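Local coordinates for gala protein type 1, 3 or 4 (Legionella pneumophila subsp. pneumophila, PDB 4XA9) that is a leucine-rich-repeat protein that probably binds small GTPases and may act as a GTPase activator, at residues M2-L6 with S7-K11; N30-P33 with L34-E37; N58-K61 with L62-K66. All blocks are in the same frame, centred on the assembly; numbering follows the deposited sequence. Where two conformers were deposited one is given.

Contact 1 of 3, residues M2-L6 with S7-K11; sequences MVLTL and SDLEK
T5 and D8 hold each other across the first turn of helix 6-12, each side chain serving the backbone of the other residue. The side chain of D8 can be followed outward. CB of D8 lies 3.8 Å from CD1 of L4, so the methylene shares in the apolar packing below the cap. From there CG turns anti to the carbonyl carbon, which swings the carboxylate back toward the residues ahead of the helix. OD1 has a weak bond from a water that also sits 2.6 Å from OG1 of T5. OD2 does more: OD2 of D8 accepts the backbone N-H of T5, N to OD2 3.2 Å, the donor standing 39° out of the carboxylate plane, and a second water links it to the carbonyl O of V3. The return bond runs from the backbone N of D8 to OG1 of T5, 3.1 Å long and fairly straight at 163°. OG1 reaches that N-H because it stands between the backbone N and the carbonyl carbon of T5 (chi1 65°).

This reciprocal pair is a capping box, with T5 as N-cap. A threonine suits the position because its hydroxyl can take over an amide that has no carbonyl from an earlier turn, and an aspartate three residues on is short enough to bend back while its negative charge would sit well with the helix dipole. The regular bonds then take over, beginning with the backbone N of L9 to the carbonyl O of T5 at 3.2 Å. On the inner side the two leucines L4 and L9 cross at about a right angle, CD2 of L4 against CD2 of L9 at 4.1 Å, and both also lean on helix 32-41, L4 through L35 and L9 through L34 and F38.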
loop_
_atom_site.group_PDB
_atom_site.type_symbol
_atom_site.label_atom_id
_atom_site.label_comp_id
_atom_site.label_asym_id
_atom_site.label_seq_id
_atom_site.Cartn_x
_atom_site.Cartn_y
_atom_site.Cartn_z
ATOM N N MET A 2 7.189 -4.788 28.963
ATOM C CA MET A 2 8.230 -3.786 29.169
ATOM C C MET A 2 8.014 -2.558 28.304
ATOM O O MET A 2 8.669 -1.535 28.505
ATOM C CB MET A 2 9.614 -4.382 28.901
ATOM C CG MET A 2 10.051 -5.407 29.946
ATOM S SD MET A 2 11.773 -5.904 29.775
ATOM C CE MET A 2 11.754 -6.620 28.135
ATOM N N VAL A 3 7.087 -2.649 27.351
ATOM C CA VAL A 3 6.806 -1.511 26.482
ATOM C C VAL A 3 5.409 -0.938 26.709
ATOM O O VAL A 3 5.256 0.258 26.962
ATOM C CB VAL A 3 6.974 -1.886 24.993
ATOM C CG1 VAL A 3 6.638 -0.698 24.113
ATOM C CG2 VAL A 3 8.405 -2.343 24.724
ATOM N N LEU A 4 4.391 -1.788 26.618
ATOM C CA LEU A 4 3.008 -1.343 26.768
ATOM C C LEU A 4 2.756 -0.764 28.158
ATOM O O LEU A 4 3.118 -1.374 29.163
ATOM C CB LEU A 4 2.050 -2.505 26.506
ATOM C CG LEU A 4 0.558 -2.173 26.524
ATOM C CD1 LEU A 4 0.234 -1.190 25.407
ATOM C CD2 LEU A 4 -0.261 -3.445 26.371
ATOM N N THR A 5 2.141 0.412 28.211
ATOM C CA THR A 5 1.828 1.058 29.484
ATOM C C THR A 5 0.330 1.269 29.628
ATOM O O THR A 5 -0.401 1.213 28.637
ATOM C CB THR A 5 2.522 2.422 29.619
ATOM O OG1 THR A 5 1.991 3.316 28.631
ATOM C CG2 THR A 5 4.019 2.285 29.418
ATOM N N LEU A 6 -0.116 1.517 30.862
ATOM C CA LEU A 6 -1.511 1.869 31.127
ATOM C C LEU A 6 -1.929 3.127 30.367
ATOM O O LEU A 6 -3.068 3.240 29.926
ATOM C CB LEU A 6 -1.745 2.077 32.625
ATOM C CG LEU A 6 -1.777 0.821 33.497
ATOM C CD1 LEU A 6 -2.019 1.171 34.967
ATOM C CD2 LEU A 6 -2.831 -0.147 32.990
ATOM N N SER A 7 -1.006 4.073 30.231
ATOM C CA SER A 7 -1.264 5.303 29.491
ATOM C C SER A 7 -1.540 5.018 28.013
ATOM O O SER A 7 -2.448 5.604 27.427
ATOM C CB SER A 7 -0.083 6.266 29.634
ATOM O OG SER A 7 -0.322 7.480 28.950
ATOM N N ASP A 8 -0.751 4.125 27.418
ATOM C CA ASP A 8 -0.989 3.679 26.042
ATOM C C ASP A 8 -2.393 3.113 25.888
ATOM O O ASP A 8 -3.120 3.466 24.967
ATOM C CB ASP A 8 0.020 2.604 25.620
ATOM C CG ASP A 8 1.436 3.127 25.510
ATOM O OD1 ASP A 8 1.618 4.327 25.215
ATOM O OD2 ASP A 8 2.371 2.321 25.710
ATOM N N LEU A 9 -2.767 2.231 26.808
ATOM C CA LEU A 9 -4.057 1.564 26.750
ATOM C C LEU A 9 -5.237 2.535 26.838
ATOM O O LEU A 9 -6.202 2.404 26.088
ATOM C CB LEU A 9 -4.145 0.515 27.862
ATOM C CG LEU A 9 -3.283 -0.721 27.596
ATOM C CD1 LEU A 9 -3.051 -1.531 28.863
ATOM C CD2 LEU A 9 -3.940 -1.591 26.525
ATOM N N GLU A 10 -5.173 3.514 27.734
ATOM C CA GLU A 10 -6.312 4.414 27.878
ATOM C C GLU A 10 -6.369 5.451 26.759
ATOM O O GLU A 10 -7.451 5.879 26.366
ATOM C CB GLU A 10 -6.303 5.101 29.245
ATOM C CG GLU A 10 -7.487 4.686 30.131
ATOM C CD GLU A 10 -8.782 5.408 29.775
ATOM O OE1 GLU A 10 -8.737 6.641 29.579
ATOM O OE2 GLU A 10 -9.842 4.746 29.692
ATOM N N LYS A 11 -5.219 5.849 26.227
ATOM C CA LYS A 11 -5.227 6.749 25.077
ATOM C C LYS A 11 -5.697 6.018 23.817
ATOM O O LYS A 11 -6.319 6.609 22.938
ATOM C CB LYS A 11 -3.847 7.369 24.868
ATOM C CG LYS A 11 -3.434 8.273 26.023
ATOM C CD LYS A 11 -2.021 8.791 25.867
ATOM C CE LYS A 11 -1.761 9.927 26.839
ATOM N NZ LYS A 11 -0.530 10.682 26.482
HETATM O O HOH W 1 4.773 2.389 25.160
HETATM O O HOH W 2 3.202 5.485 28.019
#

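Contact 2 of 3, residues N30-P33 with L34-E37; sequences NDIP and LLCE
I32 meets C36 one helical turn along, the two residues joined through both backbone and side chains. Three bonds of the i to i+4 kind build this first part of helix 32-41. C36 N gives I32 O a bond of 2.9 Å. L35 N reaches D31 O at 3.2 Å, and E37 N reaches P33 O at 3.0 Å. P33 has no N-H to give, which costs little in the first turn of a helix, where amides lack a preceding carbonyl, and its fixed ring fits the helical backbone. The amide N of L34 is met by a water that accepts from it at 2.9 Å and donates to the carbonyl O of N30.

The apolar contacts lie on the faces turned to neighbouring elements. CG2 of I32 stands anti to its own nitrogen and comes 3.9 Å from SG of C36, while the other branch of I32 ends with CD1 4.2 Å from CD2 of L35. A branched isoleucine can therefore touch two residues of the next turn, and the small thiol of C36 probably lets helix 57-63 come close; F63 packs on both I32 and C36. L35 faces L4, L22 and L50.

The carboxylate of D31 is used by other parts of the chain: OD1 accepts the backbone N-H groups of V3 and L4, and OD2 that of R28. The helix is the convex-side element of a leucine-rich repeat, the crossover of the beta-alpha-beta unit between parallel strands 19-21 and 47-49.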
loop_
_atom_site.group_PDB
_atom_site.type_symbol
_atom_site.label_atom_id
_atom_site.label_comp_id
_atom_site.label_asym_id
_atom_site.label_seq_id
_atom_site.Cartn_x
_atom_site.Cartn_y
_atom_site.Cartn_z
ATOM N N ASN A 30 5.869 -10.044 24.953
ATOM C CA ASN A 30 5.742 -9.899 26.379
ATOM C C ASN A 30 4.735 -8.878 26.812
ATOM O O ASN A 30 4.433 -8.826 27.941
ATOM C CB ASN A 30 7.081 -9.633 27.021
ATOM C CG ASN A 30 7.915 -10.885 27.123
ATOM O OD1 ASN A 30 7.391 -11.973 27.132
ATOM N ND2 ASN A 30 9.226 -10.729 27.160
ATOM N N ASP A 31 4.269 -8.052 25.891
ATOM C CA ASP A 31 3.289 -7.011 26.201
ATOM C C ASP A 31 1.872 -7.551 26.065
ATOM O O ASP A 31 0.903 -6.901 26.462
ATOM C CB ASP A 31 3.462 -5.795 25.293
ATOM C CG ASP A 31 4.775 -5.079 25.529
ATOM O OD1 ASP A 31 4.925 -4.450 26.600
ATOM O OD2 ASP A 31 5.644 -5.131 24.635
ATOM N N ILE A 32 1.749 -8.745 25.503
ATOM C CA ILE A 32 0.426 -9.291 25.209
ATOM C C ILE A 32 -0.375 -9.643 26.475
ATOM O O ILE A 32 -1.568 -9.344 26.529
ATOM C CB ILE A 32 0.529 -10.521 24.273
ATOM C CG1 ILE A 32 1.220 -10.133 22.959
ATOM C CG2 ILE A 32 -0.853 -11.096 23.980
ATOM C CD1 ILE A 32 0.484 -9.060 22.160
ATOM N N PRO A 33 0.263 -10.252 27.506
ATOM C CA PRO A 33 -0.516 -10.501 28.731
ATOM C C PRO A 33 -1.184 -9.262 29.332
ATOM O O PRO A 33 -2.352 -9.344 29.699
ATOM C CB PRO A 33 0.530 -11.069 29.700
ATOM C CG PRO A 33 1.492 -11.771 28.811
ATOM C CD PRO A 33 1.598 -10.881 27.589
ATOM N N LEU A 34 -0.471 -8.142 29.429
ATOM C CA LEU A 34 -1.077 -6.914 29.950
ATOM C C LEU A 34 -2.238 -6.474 29.067
ATOM O O LEU A 34 -3.306 -6.115 29.563
ATOM C CB LEU A 34 -0.043 -5.791 30.057
ATOM C CG LEU A 34 -0.581 -4.426 30.497
ATOM C CD1 LEU A 34 -1.238 -4.519 31.869
ATOM C CD2 LEU A 34 0.541 -3.405 30.521
ATOM N N LEU A 35 -2.016 -6.494 27.758
ATOM C CA LEU A 35 -3.072 -6.196 26.795
ATOM C C LEU A 35 -4.349 -7.008 27.058
ATOM O O LEU A 35 -5.443 -6.445 27.159
ATOM C CB LEU A 35 -2.572 -6.470 25.377
ATOM C CG LEU A 35 -3.645 -6.433 24.293
ATOM C CD1 LEU A 35 -4.182 -5.011 24.151
ATOM C CD2 LEU A 35 -3.093 -6.955 22.974
ATOM N N CYS A 36 -4.204 -8.328 27.171
ATOM C CA CYS A 36 -5.361 -9.200 27.367
ATOM C C CYS A 36 -6.048 -8.944 28.698
ATOM O O CYS A 36 -7.268 -9.063 28.809
ATOM C CB CYS A 36 -4.951 -10.670 27.268
ATOM S SG CYS A 36 -4.419 -11.148 25.607
ATOM N N GLU A 37 -5.261 -8.594 29.709
ATOM C CA GLU A 37 -5.817 -8.253 31.006
ATOM C C GLU A 37 -6.725 -7.043 30.889
ATOM O O GLU A 37 -7.835 -7.026 31.420
ATOM C CB GLU A 37 -4.704 -7.977 32.014
ATOM C CG GLU A 37 -4.734 -8.903 33.188
ATOM C CD GLU A 37 -3.863 -8.429 34.328
ATOM O OE1 GLU A 37 -2.870 -7.708 34.073
ATOM O OE2 GLU A 37 -4.192 -8.776 35.481
HETATM O O HOH W 3 2.419 -7.773 29.410
#

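Contact 3 of 3, residues N58-K61 with L62-K66; sequences NGVK and LFVNK
V60 and V64 meet where helix 57-63 runs out, and the carbonyl O of V60 takes two donors. V64 N lies 2.9 Å from V60 O and comes in almost head-on, with a C=O...donor angle of 173°. F63 N lies 2.8 Å from the same V60 O but 66° out of the carbonyl plane, so it uses no lone pair direction. One acceptor thus serves both an i+4 and an i+3 amide, as the last turn of the helix tightens toward i+3 bonding. The amide of L62 is shared the other way, giving two weak bonds. L62 N lies 3.3 Å from N58 O, and L62 N lies 3.1 Å from G59 O.

The carbonyl O of L62 is taken by the ammonium of K66, NZ of K66 to O of L62 2.7 Å. Here a lysine bends back over the type II turn that runs from F63 to K66, its chain kinked at chi2 (-85°). N65 holds the turn position with positive phi, one that asparagine tolerates well, and its amide group bonds to E89 O and N91 N in the loop after helix 80-87; its backbone N also reaches D90.

Between the valines, CG1 of V60 touches CG2 of V64 at 3.6 Å, the side chains crossing at a slant, and both lean on L87 of helix 80-87. Short, beta-branched valines suit this close approach between helices 57-63 and 80-87. The helix end is therefore closed by divided backbone bonding and by a lysine whose positive charge would be expected to suit the partial negative charge at the C-terminal end of the helix.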
loop_
_atom_site.group_PDB
_atom_site.type_symbol
_atom_site.label_atom_id
_atom_site.label_comp_id
_atom_site.label_asym_id
_atom_site.label_seq_id
_atom_site.Cartn_x
_atom_site.Cartn_y
_atom_site.Cartn_z
ATOM N N ASN A 58 4.737 -16.153 19.072
ATOM C CA ASN A 58 4.616 -16.340 20.513
ATOM C C ASN A 58 3.619 -15.374 21.140
ATOM O O ASN A 58 2.922 -15.717 22.098
ATOM C CB ASN A 58 5.981 -16.195 21.174
ATOM C CG ASN A 58 6.845 -17.419 20.977
ATOM O OD1 ASN A 58 6.335 -18.518 20.743
ATOM N ND2 ASN A 58 8.159 -17.243 21.074
ATOM N N GLY A 59 3.550 -14.168 20.588
ATOM C CA GLY A 59 2.608 -13.171 21.061
ATOM C C GLY A 59 1.191 -13.571 20.726
ATOM O O GLY A 59 0.271 -13.353 21.513
ATOM N N VAL A 60 1.017 -14.156 19.545
ATOM C CA VAL A 60 -0.280 -14.671 19.133
ATOM C C VAL A 60 -0.750 -15.775 20.079
ATOM O O VAL A 60 -1.911 -15.796 20.489
ATOM C CB VAL A 60 -0.241 -15.207 17.693
ATOM C CG1 VAL A 60 -1.545 -15.917 17.353
ATOM C CG2 VAL A 60 0.018 -14.072 16.712
ATOM N N LYS A 61 0.155 -16.687 20.435
ATOM C CA LYS A 61 -0.171 -17.761 21.383
ATOM C C LYS A 61 -0.676 -17.215 22.712
ATOM O O LYS A 61 -1.480 -17.855 23.391
ATOM C CB LYS A 61 1.042 -18.663 21.633
ATOM C CG LYS A 61 1.395 -19.566 20.464
ATOM C CD LYS A 61 2.519 -20.522 20.825
ATOM C CE LYS A 61 2.797 -21.492 19.685
ATOM N NZ LYS A 61 3.890 -22.444 20.029
ATOM N N LEU A 62 -0.191 -16.031 23.078
ATOM C CA LEU A 62 -0.576 -15.391 24.329
ATOM C C LEU A 62 -1.879 -14.634 24.187
ATOM O O LEU A 62 -2.487 -14.234 25.177
ATOM C CB LEU A 62 0.530 -14.443 24.800
ATOM C CG LEU A 62 1.831 -15.163 25.155
ATOM C CD1 LEU A 62 2.925 -14.181 25.531
ATOM C CD2 LEU A 62 1.570 -16.139 26.296
ATOM N N PHE A 63 -2.308 -14.427 22.947
ATOM C CA PHE A 63 -3.505 -13.641 22.702
ATOM C C PHE A 63 -4.739 -14.494 22.440
ATOM O O PHE A 63 -5.839 -14.164 22.884
ATOM C CB PHE A 63 -3.291 -12.700 21.515
ATOM C CG PHE A 63 -4.520 -11.936 21.137
ATOM C CD1 PHE A 63 -4.878 -10.797 21.843
ATOM C CD2 PHE A 63 -5.321 -12.356 20.089
ATOM C CE1 PHE A 63 -6.011 -10.090 21.512
ATOM C CE2 PHE A 63 -6.463 -11.652 19.749
ATOM C CZ PHE A 63 -6.812 -10.519 20.462
ATOM N N VAL A 64 -4.554 -15.578 21.697
ATOM C CA VAL A 64 -5.684 -16.335 21.161
ATOM C C VAL A 64 -6.576 -16.935 22.247
ATOM O O VAL A 64 -6.089 -17.512 23.229
ATOM C CB VAL A 64 -5.180 -17.432 20.208
ATOM C CG1 VAL A 64 -6.271 -18.450 19.913
ATOM C CG2 VAL A 64 -4.695 -16.785 18.905
ATOM N N ASN A 65 -7.887 -16.752 22.068
ATOM C CA ASN A 65 -8.909 -17.258 22.986
ATOM C C ASN A 65 -8.782 -16.705 24.407
ATOM O O ASN A 65 -9.200 -17.346 25.370
ATOM C CB ASN A 65 -8.882 -18.791 23.001
ATOM C CG ASN A 65 -9.391 -19.385 21.699
ATOM O OD1 ASN A 65 -10.389 -18.920 21.151
ATOM N ND2 ASN A 65 -8.688 -20.389 21.179
ATOM N N LYS A 66 -8.221 -15.503 24.525
ATOM C CA LYS A 66 -8.130 -14.810 25.808
ATOM C C LYS A 66 -9.270 -13.815 25.971
ATOM O O LYS A 66 -9.671 -13.495 27.084
ATOM C CB LYS A 66 -6.794 -14.068 25.935
ATOM C CG LYS A 66 -5.591 -14.965 26.108
ATOM C CD LYS A 66 -5.412 -15.333 27.570
ATOM C CE LYS A 66 -4.303 -16.360 27.755
ATOM N NZ LYS A 66 -2.974 -15.844 27.338
#

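In the fold
From the N terminus, contact 1 starts the first helix, contact 2 the second, and contact 3 finishes the third. They follow in series, each within one local turn, so none nests in or crosses another. Contacts 1 and 2, with centres 10 Å apart, join directly by hydrogen bonds, tying the N-terminal segment to the start of helix 32-41. Contacts 2 and 3, centres 9 Å apart, join by packing of I32 and C36 on residues 59-63. Contacts 1 and 3 do not touch, their nearest atoms being about 10 Å apart; helix 32-41 thus lies between, touching the N-terminal segment at contact 1 and helix 57-63 at contact 3.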